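PDB 3QWN: hypothetical nigD-like protein from Bacteroides caccae, which is of unknown biochemical function but probably acts as a NigD-like immunity protein or antitoxin. Local coordinates for residues 109-114 and 165-170. Sequence-based numbering, arbitrary orientation.
Sequences RGYLNM and SVPLDK
Leu112 and Val166 face each other on the inner side of two antiparallel strands, with CB of Leu112 4.1 Å from CB of Val166. Leu168 closes one flank of this pair. Its CG turns anti to the carbonyl carbon (chi1 -53°), which carries CD1 over the peptide between Tyr111 and Leu112, 3.7 Å from Tyr111 C. On the other flank the selenomethionine Met114 bends at its end (chi3 71°) and brings methyl CE beside Val166 CG2. Ile183 and Phe185 of strand 181-190 cover this face, and Ile105 and Leu107 of strand 101-108 add to it.

The backbones zip up between the two faces. Leu112 and Val166 form a hydrogen-bonded pair. Leu112 N gives to Val166 O at 2.9 Å, and Val166 N returns a nearly straight bond to Leu112 O at 3.0 Å. Past the end of strand 165-167, Leu168 N still bonds Gly110 O at 2.9 Å. This single bond carries the pairing one step beyond the strand ends, to Gly110, whose positive phi (82°) fits the tight link from strand 101-108.

Tyr111 and Pro167 lie on the opposite face. The ring of Tyr111 presents its edge to the proline, and CD1 comes within 3.6 Å of Pro167 N. Further along this face, Ser165 OG donates to Asn113 OD1 at 2.7 Å, in the plane of the amide carbonyl. Arg54 bonds both of these side chains, through NH2 to the amide oxygen and NE to the hydroxyl. The buried Asn113-Ser165 pair is thus linked to strand 52-63, and Phe14 packs against it. The two strands form an antiparallel pair of the NigD-like C-terminal beta sandwich domain, with Leu112 and Val166 on its apolar face and Asn113 and Ser165 reaching Arg54 and Phe14 of the N-terminal OB domain.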
loop_
_atom_site.group_PDB
_atom_site.type_symbol
_atom_site.label_atom_id
_atom_site.label_comp_id
_atom_site.label_asym_id
_atom_site.label_seq_id
_atom_site.Cartn_x
_atom_site.Cartn_y
_atom_site.Cartn_z
ATOM N N ARG A 109 5.329 8.255 4.104
ATOM C CA ARG A 109 5.626 8.934 2.842
ATOM C C ARG A 109 4.390 9.222 1.962
ATOM O O ARG A 109 4.410 9.004 0.750
ATOM C CB ARG A 109 6.707 8.175 2.052
ATOM C CG ARG A 109 7.800 9.195 1.755
ATOM C CD ARG A 109 9.115 8.647 1.323
ATOM N NE ARG A 109 10.175 8.822 2.318
ATOM C CZ ARG A 109 11.295 9.510 2.111
ATOM N NH1 ARG A 109 11.490 10.144 0.958
ATOM N NH2 ARG A 109 12.223 9.579 3.058
ATOM N N GLY A 110 3.355 9.761 2.588
ATOM C CA GLY A 110 2.120 10.142 1.914
ATOM C C GLY A 110 1.134 9.025 1.662
ATOM O O GLY A 110 0.115 9.245 1.008
ATOM N N TYR A 111 1.418 7.821 2.182
ATOM C CA TYR A 111 0.547 6.662 2.029
ATOM C C TYR A 111 0.155 6.020 3.370
ATOM O O TYR A 111 0.824 6.224 4.397
ATOM C CB TYR A 111 1.254 5.596 1.203
ATOM C CG TYR A 111 1.678 5.989 -0.189
ATOM C CD1 TYR A 111 0.830 5.798 -1.276
ATOM C CD2 TYR A 111 2.977 6.415 -0.444
ATOM C CE1 TYR A 111 1.222 6.134 -2.574
ATOM C CE2 TYR A 111 3.400 6.714 -1.738
ATOM C CZ TYR A 111 2.521 6.561 -2.804
ATOM O OH TYR A 111 2.959 6.816 -4.091
ATOM N N LEU A 112 -0.910 5.189 3.328
ATOM C CA LEU A 112 -1.301 4.290 4.398
ATOM C C LEU A 112 -0.806 2.909 3.908
ATOM O O LEU A 112 -1.401 2.344 2.999
ATOM C CB LEU A 112 -2.816 4.338 4.719
ATOM C CG LEU A 112 -3.307 3.267 5.725
ATOM C CD1 LEU A 112 -2.854 3.580 7.156
ATOM C CD2 LEU A 112 -4.822 3.058 5.637
ATOM N N ASN A 113 0.348 2.432 4.425
ATOM C CA ASN A 113 0.956 1.173 3.979
ATOM C C ASN A 113 0.506 -0.006 4.813
ATOM O O ASN A 113 0.237 0.137 5.994
ATOM C CB ASN A 113 2.485 1.248 3.991
ATOM C CG ASN A 113 2.977 2.557 3.478
ATOM O OD1 ASN A 113 2.966 2.793 2.307
ATOM N ND2 ASN A 113 3.229 3.501 4.351
HETATM N N MSE A 114 0.383 -1.149 4.177
HETATM C CA MSE A 114 -0.019 -2.346 4.870
HETATM C C MSE A 114 0.458 -3.563 4.153
HETATM O O MSE A 114 0.540 -3.590 2.915
HETATM C CB MSE A 114 -1.549 -2.438 5.131
HETATM C CG MSE A 114 -2.419 -2.705 3.907
HETATM SE SE MSE A 114 -4.331 -2.352 4.328
HETATM C CE MSE A 114 -4.218 -0.408 4.459
ATOM N N SER A 165 -0.407 0.373 -0.706
ATOM C CA SER A 165 0.037 1.719 -0.360
ATOM C C SER A 165 -1.089 2.618 -0.781
ATOM O O SER A 165 -1.278 2.834 -1.980
ATOM C CB SER A 165 1.352 2.075 -1.048
ATOM O OG SER A 165 2.476 1.893 -0.205
ATOM N N VAL A 166 -1.945 2.997 0.174
ATOM C CA VAL A 166 -3.108 3.832 -0.094
ATOM C C VAL A 166 -2.664 5.310 -0.179
ATOM O O VAL A 166 -2.273 5.865 0.859
ATOM C CB VAL A 166 -4.237 3.645 0.967
ATOM C CG1 VAL A 166 -5.486 4.407 0.559
ATOM C CG2 VAL A 166 -4.558 2.174 1.194
ATOM N N PRO A 167 -2.756 5.973 -1.371
ATOM C CA PRO A 167 -2.375 7.410 -1.458
ATOM C C PRO A 167 -3.281 8.322 -0.632
ATOM O O PRO A 167 -4.496 8.166 -0.668
ATOM C CB PRO A 167 -2.499 7.721 -2.956
ATOM C CG PRO A 167 -3.442 6.693 -3.483
ATOM C CD PRO A 167 -3.200 5.450 -2.682
ATOM N N LEU A 168 -2.693 9.273 0.108
ATOM C CA LEU A 168 -3.456 10.170 0.982
ATOM C C LEU A 168 -3.363 11.651 0.559
ATOM O O LEU A 168 -3.767 12.538 1.316
ATOM C CB LEU A 168 -2.993 10.009 2.451
ATOM C CG LEU A 168 -2.972 8.613 3.049
ATOM C CD1 LEU A 168 -2.259 8.624 4.398
ATOM C CD2 LEU A 168 -4.364 8.030 3.151
ATOM N N ASP A 169 -2.891 11.906 -0.668
ATOM C CA ASP A 169 -2.726 13.249 -1.241
ATOM C C ASP A 169 -4.058 14.002 -1.384
ATOM O O ASP A 169 -4.078 15.226 -1.203
ATOM C CB ASP A 169 -2.007 13.163 -2.598
ATOM C CG ASP A 169 -0.701 12.389 -2.530
ATOM O OD1 ASP A 169 0.189 12.783 -1.738
ATOM O OD2 ASP A 169 -0.595 11.344 -3.206
ATOM N N LYS A 170 -5.168 13.272 -1.637
ATOM C CA LYS A 170 -6.509 13.839 -1.813
ATOM C C LYS A 170 -7.079 14.487 -0.535
ATOM O O LYS A 170 -8.094 15.188 -0.604
ATOM C CB LYS A 170 -7.494 12.779 -2.355
ATOM C CG LYS A 170 -7.908 11.647 -1.400
ATOM C CD LYS A 170 -9.028 10.774 -1.986
ATOM C CE LYS A 170 -10.360 11.478 -1.919
ATOM N NZ LYS A 170 -11.447 10.675 -2.538
#